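Local coordinates for early 35 kDa protein (Autographa californica nucleopolyhedrovirus, PDB 1P35) that inhibits host caspases and so blocks the apoptotic response of insect cells to viral infection, and also suppresses the host's antiviral RNA interference, at residues D80-M85 against Y259-F264; E192-A197 against L281-S286; N224-L229 against K243-T248. All coordinates share one frame; numbering follows the deposited sequence.

Interaction 1 of 3, residues D80-M85 against Y259-F264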
loop_
_atom_site.group_PDB
_atom_site.type_symbol
_atom_site.label_atom_id
_atom_site.label_comp_id
_atom_site.label_asym_id
_atom_site.label_seq_id
_atom_site.Cartn_x
_atom_site.Cartn_y
_atom_site.Cartn_z
ATOM N N ASP A 80 -10.914 -17.060 -11.190
ATOM C CA ASP A 80 -10.646 -17.620 -9.880
ATOM C C ASP A 80 -11.927 -17.469 -9.105
ATOM O O ASP A 80 -12.263 -16.367 -8.686
ATOM C CB ASP A 80 -9.558 -16.825 -9.188
ATOM C CG ASP A 80 -9.114 -17.462 -7.906
ATOM O OD1 ASP A 80 -9.971 -18.005 -7.210
ATOM O OD2 ASP A 80 -7.902 -17.395 -7.589
ATOM N N TYR A 81 -12.623 -18.580 -8.903
ATOM C CA TYR A 81 -13.897 -18.572 -8.202
ATOM C C TYR A 81 -13.777 -18.859 -6.700
ATOM O O TYR A 81 -14.629 -19.542 -6.134
ATOM C CB TYR A 81 -14.846 -19.598 -8.824
ATOM C CG TYR A 81 -15.082 -19.488 -10.320
ATOM C CD1 TYR A 81 -15.938 -18.514 -10.833
ATOM C CD2 TYR A 81 -14.423 -20.344 -11.233
ATOM C CE1 TYR A 81 -16.140 -18.372 -12.198
ATOM C CE2 TYR A 81 -14.623 -20.208 -12.595
ATOM C CZ TYR A 81 -15.488 -19.210 -13.069
ATOM O OH TYR A 81 -15.702 -19.042 -14.409
ATOM N N SER A 82 -12.733 -18.348 -6.053
ATOM C CA SER A 82 -12.561 -18.570 -4.619
ATOM C C SER A 82 -12.264 -17.268 -3.867
ATOM O O SER A 82 -11.346 -16.514 -4.249
ATOM C CB SER A 82 -11.407 -19.533 -4.395
ATOM O OG SER A 82 -10.224 -18.990 -4.962
ATOM N N ASP A 83 -13.014 -17.002 -2.796
ATOM C CA ASP A 83 -12.770 -15.791 -1.995
ATOM C C ASP A 83 -12.374 -16.203 -0.566
ATOM O O ASP A 83 -12.753 -15.556 0.419
ATOM C CB ASP A 83 -14.015 -14.881 -1.996
ATOM C CG ASP A 83 -13.739 -13.478 -1.417
ATOM O OD1 ASP A 83 -12.714 -12.842 -1.793
ATOM O OD2 ASP A 83 -14.574 -13.003 -0.603
ATOM N N GLN A 84 -11.589 -17.283 -0.486
ATOM C CA GLN A 84 -11.085 -17.849 0.777
ATOM C C GLN A 84 -9.893 -17.044 1.370
ATOM O O GLN A 84 -10.025 -16.464 2.469
ATOM C CB GLN A 84 -10.651 -19.311 0.547
ATOM C CG GLN A 84 -11.730 -20.232 -0.068
ATOM C CD GLN A 84 -13.013 -20.307 0.777
ATOM O OE1 GLN A 84 -12.968 -20.630 1.983
ATOM N NE2 GLN A 84 -14.162 -20.016 0.146
ATOM N N MET A 85 -8.742 -17.049 0.654
ATOM C CA MET A 85 -7.438 -16.293 1.018
ATOM C C MET A 85 -7.709 -14.931 1.720
ATOM O O MET A 85 -6.707 -14.253 2.303
ATOM C CB MET A 85 -6.711 -15.950 -0.262
ATOM N N TYR A 259 -17.962 -24.969 -12.910
ATOM C CA TYR A 259 -17.072 -23.803 -12.876
ATOM C C TYR A 259 -15.760 -24.119 -13.623
ATOM O O TYR A 259 -15.074 -25.105 -13.297
ATOM C CB TYR A 259 -16.715 -23.472 -11.433
ATOM C CG TYR A 259 -17.833 -22.930 -10.590
ATOM C CD1 TYR A 259 -18.250 -21.601 -10.723
ATOM C CD2 TYR A 259 -18.440 -23.720 -9.612
ATOM C CE1 TYR A 259 -19.247 -21.061 -9.885
ATOM C CE2 TYR A 259 -19.439 -23.196 -8.768
ATOM C CZ TYR A 259 -19.834 -21.863 -8.905
ATOM O OH TYR A 259 -20.775 -21.320 -8.044
ATOM N N ASN A 260 -15.407 -23.302 -14.614
ATOM C CA ASN A 260 -14.163 -23.519 -15.350
ATOM C C ASN A 260 -13.063 -22.576 -14.859
ATOM O O ASN A 260 -12.909 -21.440 -15.319
ATOM C CB ASN A 260 -14.392 -23.347 -16.851
ATOM C CG ASN A 260 -15.487 -24.272 -17.366
ATOM O OD1 ASN A 260 -15.361 -25.506 -17.311
ATOM N ND2 ASN A 260 -16.577 -23.682 -17.843
ATOM N N TRP A 261 -12.283 -23.069 -13.912
ATOM C CA TRP A 261 -11.223 -22.263 -13.361
ATOM C C TRP A 261 -10.084 -22.022 -14.359
ATOM O O TRP A 261 -9.766 -22.866 -15.197
ATOM C CB TRP A 261 -10.675 -22.933 -12.120
ATOM C CG TRP A 261 -11.635 -23.120 -10.986
ATOM C CD1 TRP A 261 -12.723 -23.966 -10.946
ATOM C CD2 TRP A 261 -11.485 -22.605 -9.654
ATOM N NE1 TRP A 261 -13.236 -24.018 -9.676
ATOM C CE2 TRP A 261 -12.500 -23.199 -8.860
ATOM C CE3 TRP A 261 -10.586 -21.707 -9.050
ATOM C CZ2 TRP A 261 -12.640 -22.928 -7.495
ATOM C CZ3 TRP A 261 -10.727 -21.435 -7.668
ATOM C CH2 TRP A 261 -11.750 -22.056 -6.915
ATOM N N LYS A 262 -9.507 -20.834 -14.301
ATOM C CA LYS A 262 -8.371 -20.525 -15.128
ATOM C C LYS A 262 -7.494 -19.657 -14.243
ATOM O O LYS A 262 -7.770 -18.459 -14.041
ATOM C CB LYS A 262 -8.805 -19.815 -16.412
ATOM C CG LYS A 262 -7.637 -19.601 -17.404
ATOM C CD LYS A 262 -8.131 -18.909 -18.692
ATOM C CE LYS A 262 -7.046 -18.679 -19.676
ATOM N NZ LYS A 262 -7.574 -17.961 -20.890
ATOM N N ILE A 263 -6.453 -20.281 -13.686
ATOM C CA ILE A 263 -5.514 -19.594 -12.797
ATOM C C ILE A 263 -4.035 -19.742 -13.188
ATOM O O ILE A 263 -3.703 -20.414 -14.169
ATOM C CB ILE A 263 -5.703 -20.055 -11.307
ATOM C CG1 ILE A 263 -5.570 -21.559 -11.188
ATOM C CG2 ILE A 263 -7.092 -19.641 -10.836
ATOM C CD1 ILE A 263 -5.535 -22.067 -9.738
ATOM N N PHE A 264 -3.171 -19.134 -12.368
ATOM C CA PHE A 264 -1.702 -19.082 -12.544
ATOM C C PHE A 264 -1.280 -18.799 -13.940
ATOM O O PHE A 264 -0.471 -19.536 -14.505
ATOM C CB PHE A 264 -1.013 -20.358 -12.106
ATOM C CG PHE A 264 -1.473 -20.888 -10.801
ATOM C CD1 PHE A 264 -1.777 -20.038 -9.749
ATOM C CD2 PHE A 264 -1.478 -22.251 -10.574
ATOM C CE1 PHE A 264 -2.064 -20.543 -8.497
ATOM C CE2 PHE A 264 -1.762 -22.767 -9.328
ATOM C CZ PHE A 264 -2.055 -21.911 -8.279
#
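Asp80 and Trp261 bring their CA atoms to 5.8 Å, the nearest backbone approach between the irregular segment 80-85 and strand 259-264; no hydrogen bond joins the two segments, although Arg79, just before Asp80, bonds to the strand at Asn260 and Lys262. Side chains carry the contact, with Tyr81 at its centre. Its ring takes CD1 of Tyr259 over the middle of one face, 3.8 Å from CG of Tyr81, the two ring planes being inclined at 47° in an oblique pair. With CG anti to the carbonyl carbon (chi1 -54°), the same ring swings its CD2 edge onto the face of the indole, edge-to-face, with planes at 88° to the five-membered ring. CB of Tyr81 sits over the six-membered ring of Trp261, 4.3 Å from its centroid, as a CH-pi contact. Farther out along the ring, CE2 of Tyr81 lies 3.4 Å from the carbonyl O of Asn260, at the ring's edge. Ser82 CB meets the indole rim at CH2 of Trp261, 3.6 Å away. Asp80 folds back as an Asx turn, its OD1 accepting from the backbone N of Ser82 at 3.0 Å. On its other side the indole stacks with Phe247, while its NE1 bonds to Thr249. Tyr81, Tyr259 and Trp261 thus form an aromatic cluster that fastens the loop between helix 62-74 and strand 98-106 to a beta strand.

Interaction 2 of 3, residues E192-A197 against L281-S286. With EDO (1,2-ethanediol), chain F.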
loop_
_atom_site.group_PDB
_atom_site.type_symbol
_atom_site.label_atom_id
_atom_site.label_comp_id
_atom_site.label_asym_id
_atom_site.label_seq_id
_atom_site.Cartn_x
_atom_site.Cartn_y
_atom_site.Cartn_z
ATOM N N GLU A 192 14.355 -21.518 -11.618
ATOM C CA GLU A 192 13.058 -21.112 -11.034
ATOM C C GLU A 192 12.924 -19.641 -11.259
ATOM O O GLU A 192 13.891 -18.917 -11.054
ATOM C CB GLU A 192 13.018 -21.345 -9.512
ATOM C CG GLU A 192 13.082 -22.785 -9.035
ATOM C CD GLU A 192 13.073 -22.905 -7.516
ATOM O OE1 GLU A 192 11.993 -22.805 -6.897
ATOM O OE2 GLU A 192 14.159 -23.081 -6.937
ATOM N N TYR A 193 11.754 -19.194 -11.703
ATOM C CA TYR A 193 11.528 -17.760 -11.897
ATOM C C TYR A 193 10.412 -17.210 -11.014
ATOM O O TYR A 193 9.484 -17.902 -10.686
ATOM C CB TYR A 193 11.143 -17.445 -13.310
ATOM C CG TYR A 193 12.192 -17.651 -14.344
ATOM C CD1 TYR A 193 12.479 -18.936 -14.851
ATOM C CD2 TYR A 193 12.836 -16.539 -14.913
ATOM C CE1 TYR A 193 13.374 -19.099 -15.920
ATOM C CE2 TYR A 193 13.715 -16.685 -15.967
ATOM C CZ TYR A 193 13.986 -17.947 -16.482
ATOM O OH TYR A 193 14.836 -18.009 -17.573
ATOM N N ASP A 194 10.551 -15.951 -10.600
ATOM C CA ASP A 194 9.542 -15.275 -9.801
ATOM C C ASP A 194 9.836 -13.798 -10.013
ATOM O O ASP A 194 10.553 -13.158 -9.223
ATOM C CB ASP A 194 9.604 -15.627 -8.304
ATOM C CG ASP A 194 8.458 -14.972 -7.535
ATOM O OD1 ASP A 194 7.440 -14.626 -8.211
ATOM O OD2 ASP A 194 8.547 -14.810 -6.305
ATOM N N VAL A 195 9.253 -13.269 -11.088
ATOM C CA VAL A 195 9.517 -11.908 -11.499
ATOM C C VAL A 195 8.346 -11.369 -12.348
ATOM O O VAL A 195 7.624 -12.147 -12.999
ATOM C CB VAL A 195 10.854 -11.924 -12.348
ATOM C CG1 VAL A 195 10.690 -12.898 -13.634
ATOM C CG2 VAL A 195 11.243 -10.554 -12.771
ATOM N N VAL A 196 8.126 -10.055 -12.254
ATOM C CA VAL A 196 7.133 -9.332 -13.044
ATOM C C VAL A 196 7.948 -8.165 -13.619
ATOM O O VAL A 196 8.933 -7.728 -13.001
ATOM C CB VAL A 196 5.905 -8.790 -12.202
ATOM C CG1 VAL A 196 5.106 -9.949 -11.606
ATOM C CG2 VAL A 196 6.370 -7.924 -11.059
ATOM N N ALA A 197 7.575 -7.730 -14.825
ATOM C CA ALA A 197 8.216 -6.639 -15.506
ATOM C C ALA A 197 7.207 -5.817 -16.321
ATOM O O ALA A 197 6.183 -6.322 -16.847
ATOM C CB ALA A 197 9.327 -7.135 -16.417
ATOM N N LEU A 281 6.296 -14.066 -14.574
ATOM C CA LEU A 281 6.866 -15.378 -14.516
ATOM C C LEU A 281 6.951 -15.676 -13.006
ATOM O O LEU A 281 8.036 -15.733 -12.409
ATOM C CB LEU A 281 8.255 -15.352 -15.162
ATOM C CG LEU A 281 8.283 -14.949 -16.644
ATOM C CD1 LEU A 281 9.750 -14.677 -17.016
ATOM C CD2 LEU A 281 7.653 -16.069 -17.551
ATOM N N HIS A 282 5.784 -15.921 -12.423
ATOM C CA HIS A 282 5.640 -16.131 -10.991
ATOM C C HIS A 282 5.635 -17.548 -10.528
ATOM O O HIS A 282 4.640 -18.248 -10.698
ATOM C CB HIS A 282 4.366 -15.437 -10.510
ATOM C CG HIS A 282 4.054 -15.667 -9.059
ATOM N ND1 HIS A 282 4.947 -15.373 -8.050
ATOM C CD2 HIS A 282 2.900 -16.031 -8.446
ATOM C CE1 HIS A 282 4.358 -15.551 -6.877
ATOM N NE2 HIS A 282 3.115 -15.952 -7.090
ATOM N N ASN A 283 6.737 -17.939 -9.885
ATOM C CA ASN A 283 6.868 -19.295 -9.417
ATOM C C ASN A 283 6.802 -20.352 -10.545
ATOM O O ASN A 283 6.200 -21.409 -10.400
ATOM C CB ASN A 283 5.801 -19.582 -8.362
ATOM C CG ASN A 283 6.127 -18.958 -6.978
ATOM O OD1 ASN A 283 5.275 -18.971 -6.061
ATOM N ND2 ASN A 283 7.345 -18.451 -6.812
ATOM N N VAL A 284 7.426 -20.074 -11.671
ATOM C CA VAL A 284 7.379 -21.046 -12.752
ATOM C C VAL A 284 8.787 -21.527 -12.895
ATOM O O VAL A 284 9.709 -20.833 -12.448
ATOM C CB VAL A 284 6.906 -20.412 -14.071
ATOM C CG1 VAL A 284 5.524 -19.864 -13.883
ATOM C CG2 VAL A 284 7.879 -19.246 -14.494
ATOM N N THR A 285 8.965 -22.719 -13.467
ATOM C CA THR A 285 10.316 -23.241 -13.674
ATOM C C THR A 285 10.534 -23.473 -15.184
ATOM O O THR A 285 9.580 -23.672 -15.939
ATOM C CB THR A 285 10.522 -24.566 -12.949
ATOM O OG1 THR A 285 9.643 -25.525 -13.531
ATOM C CG2 THR A 285 10.228 -24.426 -11.425
ATOM N N SER A 286 11.783 -23.459 -15.610
ATOM C CA SER A 286 12.110 -23.641 -17.022
ATOM C C SER A 286 13.552 -23.994 -17.187
ATOM O O SER A 286 14.353 -23.746 -16.306
ATOM C CB SER A 286 11.864 -22.350 -17.796
ATOM O OG SER A 286 12.305 -22.434 -19.107
HETATM C C1 EDO F . 11.933 -27.965 -18.980
HETATM O O1 EDO F . 11.079 -29.108 -18.716
HETATM C C2 EDO F . 11.226 -27.045 -19.937
HETATM O O2 EDO F . 11.804 -25.752 -19.867
#
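OD1 of Asp194 accepts a short, nearly straight hydrogen bond from ND1 of His282, 2.6 Å long with 173° at the hydrogen. The carboxylate oxygen lies in the plane of the imidazole, yet the donor approaches it from above the carboxylate plane, since the two flat groups are turned 43° apart. Both side chains have CG anti to the backbone N (chi1 -176° in Asp194), which lays them side by side, pointing the same way. The second oxygen, OD2, is held by the backbone N of Gln12, so the carboxylate ties His282 to strand 10-21 as well.

On the other face of the sheet, Tyr193, Val195 and Leu281 pack together, CG1 of Val195 meeting CB of Leu281 at 3.8 Å. CE1 of Tyr193 reaches CB of Ser286 at 4.0 Å, and OH of Tyr193 bonds to Leu288 O.

Tyr193 N donates to Val284 O at 2.7 Å, and Leu281 N to Val195 O at 2.8 Å. Between these antiparallel pairs the register slips by one residue: Asp194 and Val195 both face Leu281 in a classic beta bulge, and Asn283 with Val284 faces Tyr193 in a G1 bulge, where the chain turns its corner.

Interaction 3 of 3, residues N224-L229 against K243-T248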
loop_
_atom_site.group_PDB
_atom_site.type_symbol
_atom_site.label_atom_id
_atom_site.label_comp_id
_atom_site.label_asym_id
_atom_site.label_seq_id
_atom_site.Cartn_x
_atom_site.Cartn_y
_atom_site.Cartn_z
ATOM N N ASN A 224 -7.383 -33.187 -9.163
ATOM C CA ASN A 224 -7.264 -34.375 -9.996
ATOM C C ASN A 224 -7.062 -34.127 -11.494
ATOM O O ASN A 224 -6.046 -34.531 -12.091
ATOM C CB ASN A 224 -8.511 -35.245 -9.817
ATOM C CG ASN A 224 -8.429 -36.545 -10.597
ATOM O OD1 ASN A 224 -9.428 -37.270 -10.736
ATOM N ND2 ASN A 224 -7.229 -36.858 -11.105
ATOM N N SER A 225 -8.054 -33.473 -12.087
ATOM C CA SER A 225 -8.085 -33.209 -13.511
ATOM C C SER A 225 -7.417 -31.936 -14.041
ATOM O O SER A 225 -7.773 -31.480 -15.135
ATOM C CB SER A 225 -9.534 -33.184 -13.957
ATOM O OG SER A 225 -10.196 -32.059 -13.385
ATOM N N GLU A 226 -6.467 -31.348 -13.321
ATOM C CA GLU A 226 -5.865 -30.128 -13.859
ATOM C C GLU A 226 -5.075 -30.368 -15.151
ATOM O O GLU A 226 -4.404 -31.388 -15.341
ATOM C CB GLU A 226 -4.948 -29.446 -12.838
ATOM C CG GLU A 226 -3.760 -30.300 -12.464
ATOM C CD GLU A 226 -2.864 -29.585 -11.501
ATOM O OE1 GLU A 226 -3.424 -28.861 -10.668
ATOM O OE2 GLU A 226 -1.627 -29.749 -11.566
ATOM N N LYS A 227 -5.165 -29.395 -16.037
ATOM C CA LYS A 227 -4.456 -29.436 -17.306
ATOM C C LYS A 227 -3.817 -28.046 -17.538
ATOM O O LYS A 227 -4.340 -27.031 -17.127
ATOM C CB LYS A 227 -5.445 -29.777 -18.439
ATOM C CG LYS A 227 -6.638 -28.816 -18.544
ATOM C CD LYS A 227 -7.681 -29.207 -19.603
ATOM C CE LYS A 227 -8.973 -28.375 -19.451
ATOM N NZ LYS A 227 -9.625 -28.578 -18.088
ATOM N N VAL A 228 -2.673 -28.012 -18.179
ATOM C CA VAL A 228 -2.042 -26.750 -18.479
ATOM C C VAL A 228 -2.363 -26.412 -19.928
ATOM O O VAL A 228 -2.182 -27.262 -20.816
ATOM C CB VAL A 228 -0.547 -26.889 -18.277
ATOM C CG1 VAL A 228 0.146 -25.710 -18.875
ATOM C CG2 VAL A 228 -0.272 -27.011 -16.723
ATOM N N LEU A 229 -2.901 -25.219 -20.172
ATOM C CA LEU A 229 -3.190 -24.803 -21.536
ATOM C C LEU A 229 -2.266 -23.677 -21.980
ATOM O O LEU A 229 -1.835 -22.803 -21.168
ATOM C CB LEU A 229 -4.663 -24.395 -21.694
ATOM C CG LEU A 229 -5.654 -25.570 -21.945
ATOM C CD1 LEU A 229 -5.496 -26.621 -20.882
ATOM C CD2 LEU A 229 -7.109 -25.067 -21.937
ATOM N N LYS A 243 0.546 -19.273 -20.408
ATOM C CA LYS A 243 0.061 -20.575 -20.042
ATOM C C LYS A 243 -0.862 -20.333 -18.847
ATOM O O LYS A 243 -0.709 -19.321 -18.125
ATOM C CB LYS A 243 1.196 -21.499 -19.659
ATOM C CG LYS A 243 1.833 -22.171 -20.845
ATOM C CD LYS A 243 3.020 -23.022 -20.461
ATOM C CE LYS A 243 3.486 -23.849 -21.697
ATOM N NZ LYS A 243 4.540 -24.736 -21.275
ATOM N N ALA A 244 -1.823 -21.239 -18.658
ATOM C CA ALA A 244 -2.749 -21.124 -17.556
ATOM C C ALA A 244 -3.041 -22.511 -17.034
ATOM O O ALA A 244 -3.007 -23.475 -17.784
ATOM C CB ALA A 244 -4.064 -20.442 -18.019
ATOM N N LEU A 245 -3.366 -22.598 -15.755
ATOM C CA LEU A 245 -3.683 -23.851 -15.125
ATOM C C LEU A 245 -5.192 -23.844 -15.124
ATOM O O LEU A 245 -5.816 -22.855 -14.678
ATOM C CB LEU A 245 -3.181 -23.889 -13.692
ATOM C CG LEU A 245 -3.526 -25.207 -12.995
ATOM C CD1 LEU A 245 -2.690 -26.390 -13.582
ATOM C CD2 LEU A 245 -3.219 -25.064 -11.543
ATOM N N GLU A 246 -5.776 -24.937 -15.604
ATOM C CA GLU A 246 -7.225 -25.023 -15.693
ATOM C C GLU A 246 -7.779 -26.340 -15.199
ATOM O O GLU A 246 -7.147 -27.371 -15.288
ATOM C CB GLU A 246 -7.673 -24.797 -17.141
ATOM C CG GLU A 246 -7.186 -23.504 -17.706
ATOM C CD GLU A 246 -7.899 -23.139 -18.975
ATOM O OE1 GLU A 246 -8.970 -23.683 -19.171
ATOM O OE2 GLU A 246 -7.411 -22.298 -19.751
ATOM N N PHE A 247 -8.970 -26.279 -14.637
ATOM C CA PHE A 247 -9.611 -27.459 -14.152
ATOM C C PHE A 247 -11.074 -27.153 -13.923
ATOM O O PHE A 247 -11.512 -26.019 -14.140
ATOM C CB PHE A 247 -8.956 -27.987 -12.879
ATOM C CG PHE A 247 -8.887 -26.998 -11.786
ATOM C CD1 PHE A 247 -9.955 -26.848 -10.915
ATOM C CD2 PHE A 247 -7.775 -26.167 -11.650
ATOM C CE1 PHE A 247 -9.922 -25.873 -9.917
ATOM C CE2 PHE A 247 -7.739 -25.205 -10.662
ATOM C CZ PHE A 247 -8.834 -25.059 -9.787
ATOM N N THR A 248 -11.819 -28.179 -13.503
ATOM C CA THR A 248 -13.250 -28.062 -13.258
ATOM C C THR A 248 -13.751 -28.537 -11.875
ATOM O O THR A 248 -13.187 -29.444 -11.273
ATOM C CB THR A 248 -14.020 -28.814 -14.371
ATOM O OG1 THR A 248 -13.950 -28.069 -15.605
ATOM C CG2 THR A 248 -15.455 -29.002 -13.983
#
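Leu229 and Glu246 cross at about a right angle on one face of a beta hairpin, whose arms are strands 227-234 and 238-249. CD2 of Leu229 rests against the carboxylate of Glu246, 3.5 Å from OE2, an apolar methyl beside an oxygen that is itself hydrogen-bonded to Tyr231 OH. The glutamate gets there with CG anti to its carbonyl carbon (chi1 -56°) and an extended chain beyond. Lys227 shares this face, but its NZ stops 5.1 Å from Glu246 OE1, close enough that the opposite charges may attract, though the two atoms do not touch.

On the face of Val228 and Leu245, CD1 of Leu245 is met by two side chains. Val228 lies roughly perpendicular to the leucine, its CG2 coming to 4.0 Å from Leu245 CD1. Glu226 passes it at a slant, placing its CD 3.8 Å from that same methyl. OE1 and OE2 of Glu226 are hydrogen-bonded to Ser221 and Ser220. Next along, CB of Phe247 lies 3.9 Å from Glu226 CA, while the ring leads away from segment 224-229.

Four backbone hydrogen bonds between the antiparallel strands set this register, in the hydrogen-bonded pairs Lys227 with Glu246 and Leu229 with Ala244. Leu229 O receives Ala244 N at 3.0 Å and is also approached by the CA of Lys243 at 3.1 Å in a CA-H...O contact.

In the fold
The centres of interactions 1 and 3 each lie about 25 Å from the chain centre, that of interaction 2 about 7 Å. Interactions 1 and 3 share a boundary: strand 259-271 pairs with strand 238-249, with probable backbone bonds from Leu245 N to Ile263 O and from Trp261 N to Phe247 O. Interaction 2 touches neither, although strand 276-282 runs beside strand 259-271. All three are partly buried; interaction 2 buries Tyr193, Val195, Leu281 and Val284, whereas interaction 1 has an exposed loop. Interaction 1 has no backbone pairing between its segments and rests mainly on an aromatic cluster; interaction 3 is a regular hairpin ladder with mixed apolar and charged flanks; interaction 2 combines a bulged ladder with a histidine-carboxylate bond.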